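Local coordinates for protein malate dehydrogenase (Pyrococcus horikoshii, PDB 1V9N) that catalyses the reversible NAD-dependent oxidation of (S)-malate to oxaloacetate, a step of the tricarboxylic acid cycle, at residues A[22-25]-A[26-30]; A[33-36]-A[37-40]; A[284-287]-A[288-291]. All blocks are in the same frame, centred on the assembly; numbering follows the deposited sequence.

The three contacts are local turns of one chain, in series. Interaction 1 lies in the last turns of helix 16-29, interaction 2 opens helix 34-49, the next helix, and interaction 3 comes later, where strand 278-285 of the mixed sheet leads into the loop before helix 293-308. The centres of interactions 1 and 2 are about 9 Å apart, and the two helices touch there: L27 packs on A37 and V40, and the methyl of T28 on E34 and A37. Interaction 3 lies about 38 Å from interaction 1 and 30 Å from interaction 2, between centres. The first pair thus joins helices within a subunit, whereas interaction 3 meets the second subunit of the homodimer.

Interaction 1 (A[22-25]-A[26-30]); sequences FIVR and VLTKL
F22 to K29 run through two turns of alpha-helix, in which V26 N, L27 N, T28 N and K29 N each bond to the carbonyl oxygen four residues back. The bond from V26 N to F22 O is nearly straight at 169° and measures 3.0 Å. Further along, V24 O is gripped twice: T28 N reaches it over 3.0 Å, and T28 OG1 donates to it over 2.7 Å. The hydroxyl is brought there by a chi1 of 52°, which sets OG1 between T28's own backbone N and carbonyl carbon. It is the familiar way a helical threonine folds its hydroxyl back onto the preceding turn, here in the last turn of helix 16-29. On the buried side, V26 CG2 lies over one face of the F22 ring, displaced toward the rim, in a CH-pi contact 4.0 Å from the ring centroid. I23 and L27 run alongside each other, with I23 CG2 3.7 Å from L27 CD1. Helices 34-49, 60-69 and 342-355 cover these apolar side chains. R25 bends at chi3 and lays its guanidinium over F22 CA, while NH2 bonds to the carbonyl oxygen of E358 near the C-terminus.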
ATOM      1  N   PHE A  22      -9.919  -8.736  33.068  1.00 27.10           N
ATOM      2  CA  PHE A  22      -8.678  -9.340  33.522  1.00 26.67           C
ATOM      3  C   PHE A  22      -7.509  -8.443  33.121  1.00 27.21           C
ATOM      4  O   PHE A  22      -6.726  -8.010  33.971  1.00 26.48           O
ATOM      5  CB  PHE A  22      -8.500 -10.720  32.896  1.00 26.45           C
ATOM      6  CG  PHE A  22      -7.119 -11.281  33.067  1.00 27.90           C
ATOM      7  CD1 PHE A  22      -6.652 -11.642  34.326  1.00 27.29           C
ATOM      8  CD2 PHE A  22      -6.268 -11.407  31.975  1.00 29.79           C
ATOM      9  CE1 PHE A  22      -5.357 -12.114  34.493  1.00 28.06           C
ATOM     10  CE2 PHE A  22      -4.966 -11.879  32.133  1.00 28.75           C
ATOM     11  CZ  PHE A  22      -4.512 -12.231  33.393  1.00 27.91           C
ATOM     12  N   ILE A  23      -7.403  -8.163  31.823  1.00 25.73           N
ATOM     13  CA  ILE A  23      -6.333  -7.317  31.302  1.00 24.63           C
ATOM     14  C   ILE A  23      -6.260  -6.003  32.065  1.00 23.42           C
ATOM     15  O   ILE A  23      -5.178  -5.558  32.444  1.00 22.17           O
ATOM     16  CB  ILE A  23      -6.537  -7.011  29.790  1.00 23.89           C
ATOM     17  CG1 ILE A  23      -6.466  -8.308  28.986  1.00 22.26           C
ATOM     18  CG2 ILE A  23      -5.467  -6.036  29.295  1.00 21.80           C
ATOM     19  CD1 ILE A  23      -6.883  -8.149  27.533  1.00 24.67           C
ATOM     20  N   VAL A  24      -7.418  -5.387  32.289  1.00 22.65           N
ATOM     21  CA  VAL A  24      -7.483  -4.118  33.008  1.00 23.10           C
ATOM     22  C   VAL A  24      -6.985  -4.256  34.450  1.00 23.52           C
ATOM     23  O   VAL A  24      -6.346  -3.341  34.978  1.00 23.53           O
ATOM     24  CB  VAL A  24      -8.928  -3.548  33.003  1.00 21.60           C
ATOM     25  CG1 VAL A  24      -9.016  -2.323  33.902  1.00 21.36           C
ATOM     26  CG2 VAL A  24      -9.328  -3.168  31.576  1.00 21.24           C
ATOM     27  N   ARG A  25      -7.276  -5.393  35.083  1.00 23.41           N
ATOM     28  CA  ARG A  25      -6.831  -5.633  36.458  1.00 24.09           C
ATOM     29  C   ARG A  25      -5.311  -5.658  36.521  1.00 22.68           C
ATOM     30  O   ARG A  25      -4.696  -4.979  37.342  1.00 23.58           O
ATOM     31  CB  ARG A  25      -7.345  -6.979  36.986  1.00 25.69           C
ATOM     32  CG  ARG A  25      -8.755  -6.975  37.529  1.00 27.71           C
ATOM     33  CD  ARG A  25      -8.951  -8.144  38.492  1.00 27.86           C
ATOM     34  NE  ARG A  25      -8.886  -9.447  37.839  1.00 28.36           N
ATOM     35  CZ  ARG A  25      -9.803  -9.899  36.988  1.00 28.22           C
ATOM     36  NH1 ARG A  25     -10.855  -9.151  36.686  1.00 28.03           N
ATOM     37  NH2 ARG A  25      -9.674 -11.103  36.445  1.00 29.52           N
ATOM     38  N   VAL A  26      -4.714  -6.464  35.651  1.00 23.01           N
ATOM     39  CA  VAL A  26      -3.267  -6.604  35.593  1.00 24.16           C
ATOM     40  C   VAL A  26      -2.574  -5.268  35.331  1.00 23.28           C
ATOM     41  O   VAL A  26      -1.658  -4.877  36.058  1.00 23.78           O
ATOM     42  CB  VAL A  26      -2.853  -7.598  34.485  1.00 23.72           C
ATOM     43  CG1 VAL A  26      -1.334  -7.648  34.363  1.00 24.43           C
ATOM     44  CG2 VAL A  26      -3.408  -8.977  34.788  1.00 24.57           C
ATOM     45  N   LEU A  27      -3.025  -4.564  34.298  1.00 21.98           N
ATOM     46  CA  LEU A  27      -2.424  -3.289  33.926  1.00 22.37           C
ATOM     47  C   LEU A  27      -2.536  -2.206  34.992  1.00 20.88           C
ATOM     48  O   LEU A  27      -1.565  -1.496  35.248  1.00 21.62           O
ATOM     49  CB  LEU A  27      -3.014  -2.795  32.600  1.00 21.06           C
ATOM     50  CG  LEU A  27      -2.733  -3.703  31.393  1.00 23.28           C
ATOM     51  CD1 LEU A  27      -3.394  -3.123  30.155  1.00 20.59           C
ATOM     52  CD2 LEU A  27      -1.221  -3.838  31.169  1.00 23.21           C
ATOM     53  N   THR A  28      -3.706  -2.068  35.611  1.00 20.14           N
ATOM     54  CA  THR A  28      -3.865  -1.049  36.642  1.00 20.63           C
ATOM     55  C   THR A  28      -3.047  -1.406  37.881  1.00 20.05           C
ATOM     56  O   THR A  28      -2.550  -0.524  38.570  1.00 21.69           O
ATOM     57  CB  THR A  28      -5.352  -0.840  37.029  1.00 19.76           C
ATOM     58  OG1 THR A  28      -5.960  -2.094  37.365  1.00 22.30           O
ATOM     59  CG2 THR A  28      -6.102  -0.199  35.867  1.00 20.56           C
ATOM     60  N   LYS A  29      -2.899  -2.699  38.152  1.00 21.04           N
ATOM     61  CA  LYS A  29      -2.106  -3.165  39.295  1.00 22.66           C
ATOM     62  C   LYS A  29      -0.635  -2.781  39.085  1.00 22.25           C
ATOM     63  O   LYS A  29       0.117  -2.600  40.043  1.00 22.48           O
ATOM     64  CB  LYS A  29      -2.217  -4.689  39.431  1.00 22.49           C
ATOM     65  CG  LYS A  29      -1.422  -5.288  40.598  1.00 24.95           C
ATOM     66  CD  LYS A  29      -2.000  -4.866  41.939  1.00 26.44           C
ATOM     67  CE  LYS A  29      -1.218  -5.467  43.100  1.00 28.27           C
ATOM     68  NZ  LYS A  29      -1.774  -5.034  44.406  1.00 31.61           N
ATOM     69  N   LEU A  30      -0.234  -2.656  37.822  1.00 21.37           N
ATOM     70  CA  LEU A  30       1.140  -2.292  37.483  1.00 21.58           C
ATOM     71  C   LEU A  30       1.331  -0.776  37.381  1.00 19.73           C
ATOM     72  O   LEU A  30       2.405  -0.302  37.021  1.00 19.62           O
ATOM     73  CB  LEU A  30       1.556  -2.960  36.168  1.00 21.09           C
ATOM     74  CG  LEU A  30       1.801  -4.469  36.224  1.00 23.71           C
ATOM     75  CD1 LEU A  30       1.831  -5.050  34.820  1.00 22.85           C
ATOM     76  CD2 LEU A  30       3.116  -4.741  36.951  1.00 24.75           C
TER

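Interaction 2 (A[33-36]-A[37-40]); sequences PEED and AKIV
D36, K38 and A37 carry this first stretch of helix 34-49. D36 takes part through its backbone: D36 O accepts a hydrogen bond from V40 N over 3.1 Å, and a weak bond from I39 N reaches the same oxygen. Its side chain meets V99 of helix 97-115. K38 stretches back over the preceding turn, its chain extended beyond CG. With chi1 at -66° K38 CG stands beside the backbone N, 3.1 Å from E34 O, and from there the methylenes run across the side chain of E34, where K38 CE lies 3.6 Å from E34 CG. At the tip, K38 NZ forms a long salt bridge to E35 OE2 at 3.8 Å, while E34 OE2 stays 4.1 Å from K38 NZ, beyond a salt bridge, though the opposite charges may attract weakly. P33 occupies the N-cap position, and the first helical bond runs from A37 N to P33 O over 2.9 Å. Three acidic residues follow this cap, so their negative charges would probably interact favourably with the positive end of the helix dipole. A37 CB sits 3.5 Å from E34 O, on the face covered by helix 16-29; I39 packs on Q98 and Y102 of helix 97-115.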
ATOM      1  N   PRO A  33      -2.674   3.949  34.222  1.00 23.88           N
ATOM      2  CA  PRO A  33      -3.933   4.660  34.483  1.00 24.48           C
ATOM      3  C   PRO A  33      -5.085   3.849  33.905  1.00 25.23           C
ATOM      4  O   PRO A  33      -4.978   3.296  32.807  1.00 24.64           O
ATOM      5  CB  PRO A  33      -3.731   5.988  33.765  1.00 25.97           C
ATOM      6  CG  PRO A  33      -2.243   6.225  33.960  1.00 25.23           C
ATOM      7  CD  PRO A  33      -1.660   4.857  33.658  1.00 24.15           C
ATOM      8  N   GLU A  34      -6.181   3.776  34.652  1.00 24.61           N
ATOM      9  CA  GLU A  34      -7.343   2.999  34.244  1.00 24.83           C
ATOM     10  C   GLU A  34      -7.830   3.229  32.820  1.00 23.41           C
ATOM     11  O   GLU A  34      -8.163   2.276  32.120  1.00 22.23           O
ATOM     12  CB  GLU A  34      -8.498   3.237  35.218  1.00 26.87           C
ATOM     13  CG  GLU A  34      -9.780   2.524  34.824  1.00 33.31           C
ATOM     14  CD  GLU A  34     -10.834   2.581  35.912  1.00 37.03           C
ATOM     15  OE1 GLU A  34     -11.126   3.695  36.401  1.00 38.30           O
ATOM     16  OE2 GLU A  34     -11.369   1.508  36.273  1.00 39.14           O
ATOM     17  N   GLU A  35      -7.885   4.481  32.388  1.00 23.42           N
ATOM     18  CA  GLU A  35      -8.360   4.764  31.038  1.00 26.60           C
ATOM     19  C   GLU A  35      -7.395   4.242  29.982  1.00 25.56           C
ATOM     20  O   GLU A  35      -7.814   3.783  28.922  1.00 24.76           O
ATOM     21  CB  GLU A  35      -8.594   6.264  30.850  1.00 29.54           C
ATOM     22  CG  GLU A  35      -9.760   6.803  31.679  1.00 36.36           C
ATOM     23  CD  GLU A  35     -11.027   5.963  31.533  1.00 40.04           C
ATOM     24  OE1 GLU A  35     -11.521   5.810  30.392  1.00 41.96           O
ATOM     25  OE2 GLU A  35     -11.526   5.453  32.561  1.00 41.73           O
ATOM     26  N   ASP A  36      -6.100   4.307  30.271  1.00 25.29           N
ATOM     27  CA  ASP A  36      -5.105   3.814  29.330  1.00 24.27           C
ATOM     28  C   ASP A  36      -5.156   2.289  29.309  1.00 22.24           C
ATOM     29  O   ASP A  36      -4.968   1.677  28.264  1.00 22.62           O
ATOM     30  CB  ASP A  36      -3.705   4.299  29.718  1.00 25.59           C
ATOM     31  CG  ASP A  36      -3.532   5.795  29.517  1.00 27.96           C
ATOM     32  OD1 ASP A  36      -4.374   6.401  28.822  1.00 28.57           O
ATOM     33  OD2 ASP A  36      -2.550   6.366  30.037  1.00 29.22           O
ATOM     34  N   ALA A  37      -5.424   1.685  30.466  1.00 20.08           N
ATOM     35  CA  ALA A  37      -5.520   0.231  30.569  1.00 18.33           C
ATOM     36  C   ALA A  37      -6.697  -0.261  29.730  1.00 18.85           C
ATOM     37  O   ALA A  37      -6.623  -1.310  29.094  1.00 18.53           O
ATOM     38  CB  ALA A  37      -5.716  -0.187  32.028  1.00 16.61           C
ATOM     39  N   LYS A  38      -7.787   0.497  29.745  1.00 19.21           N
ATOM     40  CA  LYS A  38      -8.973   0.141  28.972  1.00 21.92           C
ATOM     41  C   LYS A  38      -8.707   0.214  27.465  1.00 21.63           C
ATOM     42  O   LYS A  38      -9.261  -0.567  26.692  1.00 22.05           O
ATOM     43  CB  LYS A  38     -10.145   1.055  29.356  1.00 22.79           C
ATOM     44  CG  LYS A  38     -10.621   0.851  30.787  1.00 25.17           C
ATOM     45  CD  LYS A  38     -11.839   1.706  31.118  1.00 30.35           C
ATOM     46  CE  LYS A  38     -12.324   1.428  32.535  1.00 31.78           C
ATOM     47  NZ  LYS A  38     -13.544   2.211  32.873  1.00 34.61           N
ATOM     48  N   ILE A  39      -7.858   1.149  27.047  1.00 21.01           N
ATOM     49  CA  ILE A  39      -7.522   1.275  25.628  1.00 21.22           C
ATOM     50  C   ILE A  39      -6.702   0.059  25.195  1.00 21.11           C
ATOM     51  O   ILE A  39      -6.956  -0.530  24.149  1.00 21.32           O
ATOM     52  CB  ILE A  39      -6.711   2.564  25.350  1.00 23.07           C
ATOM     53  CG1 ILE A  39      -7.601   3.793  25.549  1.00 23.08           C
ATOM     54  CG2 ILE A  39      -6.152   2.535  23.933  1.00 22.98           C
ATOM     55  CD1 ILE A  39      -6.849   5.110  25.541  1.00 24.59           C
ATOM     56  N   VAL A  40      -5.719  -0.320  26.005  1.00 20.51           N
ATOM     57  CA  VAL A  40      -4.892  -1.478  25.678  1.00 18.65           C
ATOM     58  C   VAL A  40      -5.758  -2.738  25.613  1.00 19.17           C
ATOM     59  O   VAL A  40      -5.671  -3.517  24.661  1.00 18.72           O
ATOM     60  CB  VAL A  40      -3.774  -1.682  26.735  1.00 17.04           C
ATOM     61  CG1 VAL A  40      -2.937  -2.908  26.379  1.00 17.21           C
ATOM     62  CG2 VAL A  40      -2.890  -0.437  26.800  1.00 15.38           C
TER

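Interaction 3 (A[284-287]-A[288-291]); sequences VIDI and EHFI
D286 reaches forward to H289 across a tight turn. Its chi1 of -180° sets CG opposite the backbone N, placing it beside the carbonyl carbon, where the carboxylate can meet H289. D286 CB lies 3.6 Å from H289 ND1. D286 CG lies 3.4 Å from H289 ND1, at the edge of the ring and in its plane. Farther out the carboxylate divides its work: OD2 meets the imidazole at its edge, close to the ring plane, and accepts a hydrogen bond from ND1. The modelled length, 2.4 Å between D286 OD2 and H289 ND1, is very short and doubtful in detail. The carboxylate is turned 70° from the ring plane. D286 OD1 accepts from a water 2.8 Å away, which accepts from E288 N. In the backbone, H289 N bonds to D286 O, closing a beta turn, and I287 O is gripped by F290 N (2.8 Å) and I291 N (3.0 Å). An alanine in place of D286 is likely to leave H289 ND1 without its acceptor and the imidazole freer to turn. I285 CG2 meets the ring of F290 obliquely, 3.5 Å from CE2. I287 packs on I144 of strand 144-149 and on L293 and F296 of helix 293-308; the turn lies in the loop joining strand 278-285 to that helix, while F290 meets Y87 and L259 of the second subunit and E288 O bonds to its R82.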
ATOM      1  N   VAL A 284      -6.282  10.174   7.965  1.00 12.93           N
ATOM      2  CA  VAL A 284      -7.734  10.176   7.919  1.00 13.76           C
ATOM      3  C   VAL A 284      -8.210  11.093   6.812  1.00 14.19           C
ATOM      4  O   VAL A 284      -7.685  12.191   6.621  1.00 13.52           O
ATOM      5  CB  VAL A 284      -8.338  10.671   9.257  1.00 12.98           C
ATOM      6  CG1 VAL A 284      -9.861  10.650   9.195  1.00 10.88           C
ATOM      7  CG2 VAL A 284      -7.838   9.807  10.392  1.00 11.93           C
ATOM      8  N   ILE A 285      -9.204  10.629   6.069  1.00 15.43           N
ATOM      9  CA  ILE A 285      -9.781  11.431   5.012  1.00 15.79           C
ATOM     10  C   ILE A 285     -11.248  11.593   5.371  1.00 16.90           C
ATOM     11  O   ILE A 285     -11.971  10.605   5.502  1.00 16.24           O
ATOM     12  CB  ILE A 285      -9.661  10.738   3.635  1.00 15.44           C
ATOM     13  CG1 ILE A 285      -8.185  10.590   3.244  1.00 17.30           C
ATOM     14  CG2 ILE A 285     -10.399  11.554   2.578  1.00 18.07           C
ATOM     15  CD1 ILE A 285      -7.970   9.879   1.903  1.00 15.56           C
ATOM     16  N   ASP A 286     -11.686  12.833   5.564  1.00 17.00           N
ATOM     17  CA  ASP A 286     -13.088  13.067   5.892  1.00 16.63           C
ATOM     18  C   ASP A 286     -13.880  12.984   4.595  1.00 15.41           C
ATOM     19  O   ASP A 286     -13.929  13.930   3.813  1.00 14.34           O
ATOM     20  CB  ASP A 286     -13.284  14.440   6.543  1.00 17.20           C
ATOM     21  CG  ASP A 286     -14.742  14.709   6.900  1.00 17.13           C
ATOM     22  OD1 ASP A 286     -15.395  13.812   7.477  1.00 18.33           O
ATOM     23  OD2 ASP A 286     -15.235  15.817   6.614  1.00 20.27           O
ATOM     24  N   ILE A 287     -14.486  11.828   4.370  1.00 16.74           N
ATOM     25  CA  ILE A 287     -15.263  11.587   3.164  1.00 17.12           C
ATOM     26  C   ILE A 287     -16.205  12.730   2.775  1.00 17.45           C
ATOM     27  O   ILE A 287     -16.253  13.120   1.613  1.00 17.77           O
ATOM     28  CB  ILE A 287     -16.066  10.280   3.315  1.00 16.91           C
ATOM     29  CG1 ILE A 287     -15.089   9.097   3.391  1.00 14.88           C
ATOM     30  CG2 ILE A 287     -17.040  10.112   2.142  1.00 14.82           C
ATOM     31  CD1 ILE A 287     -15.731   7.799   3.861  1.00 13.87           C
ATOM     32  N   GLU A 288     -16.935  13.268   3.748  1.00 17.78           N
ATOM     33  CA  GLU A 288     -17.899  14.351   3.509  1.00 18.99           C
ATOM     34  C   GLU A 288     -17.324  15.564   2.765  1.00 18.87           C
ATOM     35  O   GLU A 288     -18.029  16.217   1.995  1.00 18.90           O
ATOM     36  CB  GLU A 288     -18.511  14.797   4.847  1.00 19.56           C
ATOM     37  CG  GLU A 288     -19.695  15.768   4.748  1.00 19.93           C
ATOM     38  CD  GLU A 288     -20.952  15.142   4.157  1.00 21.61           C
ATOM     39  OE1 GLU A 288     -21.022  13.898   4.039  1.00 22.05           O
ATOM     40  OE2 GLU A 288     -21.885  15.899   3.819  1.00 22.76           O
ATOM     41  N   HIS A 289     -16.051  15.871   3.000  1.00 18.61           N
ATOM     42  CA  HIS A 289     -15.401  16.998   2.332  1.00 16.93           C
ATOM     43  C   HIS A 289     -15.234  16.729   0.834  1.00 17.33           C
ATOM     44  O   HIS A 289     -14.993  17.651   0.055  1.00 17.27           O
ATOM     45  CB  HIS A 289     -14.018  17.267   2.937  1.00 18.31           C
ATOM     46  CG  HIS A 289     -14.039  18.155   4.145  1.00 17.25           C
ATOM     47  ND1 HIS A 289     -14.332  17.694   5.410  1.00 16.95           N
ATOM     48  CD2 HIS A 289     -13.798  19.483   4.277  1.00 16.61           C
ATOM     49  CE1 HIS A 289     -14.272  18.697   6.270  1.00 17.14           C
ATOM     50  NE2 HIS A 289     -13.949  19.794   5.607  1.00 17.05           N
ATOM     51  N   PHE A 290     -15.354  15.466   0.439  1.00 16.18           N
ATOM     52  CA  PHE A 290     -15.207  15.081  -0.961  1.00 16.53           C
ATOM     53  C   PHE A 290     -16.550  14.820  -1.629  1.00 17.75           C
ATOM     54  O   PHE A 290     -16.883  15.455  -2.627  1.00 18.86           O
ATOM     55  CB  PHE A 290     -14.316  13.840  -1.068  1.00 16.48           C
ATOM     56  CG  PHE A 290     -12.867  14.120  -0.815  1.00 14.62           C
ATOM     57  CD1 PHE A 290     -11.984  14.293  -1.875  1.00 15.59           C
ATOM     58  CD2 PHE A 290     -12.385  14.231   0.484  1.00 16.31           C
ATOM     59  CE1 PHE A 290     -10.641  14.570  -1.646  1.00 14.82           C
ATOM     60  CE2 PHE A 290     -11.039  14.512   0.724  1.00 18.67           C
ATOM     61  CZ  PHE A 290     -10.168  14.681  -0.347  1.00 16.80           C
ATOM     62  N   ILE A 291     -17.313  13.874  -1.090  1.00 18.82           N
ATOM     63  CA  ILE A 291     -18.632  13.558  -1.632  1.00 19.99           C
ATOM     64  C   ILE A 291     -19.558  13.216  -0.474  1.00 20.44           C
ATOM     65  O   ILE A 291     -19.095  12.946   0.631  1.00 20.66           O
ATOM     66  CB  ILE A 291     -18.584  12.353  -2.609  1.00 20.28           C
ATOM     67  CG1 ILE A 291     -18.124  11.094  -1.869  1.00 19.43           C
ATOM     68  CG2 ILE A 291     -17.644  12.666  -3.776  1.00 20.33           C
ATOM     69  CD1 ILE A 291     -18.307   9.820  -2.673  1.00 19.25           C
TER
HETATM   70  O   HOH W   1     -17.316  12.028   6.378  1.00 14.20           O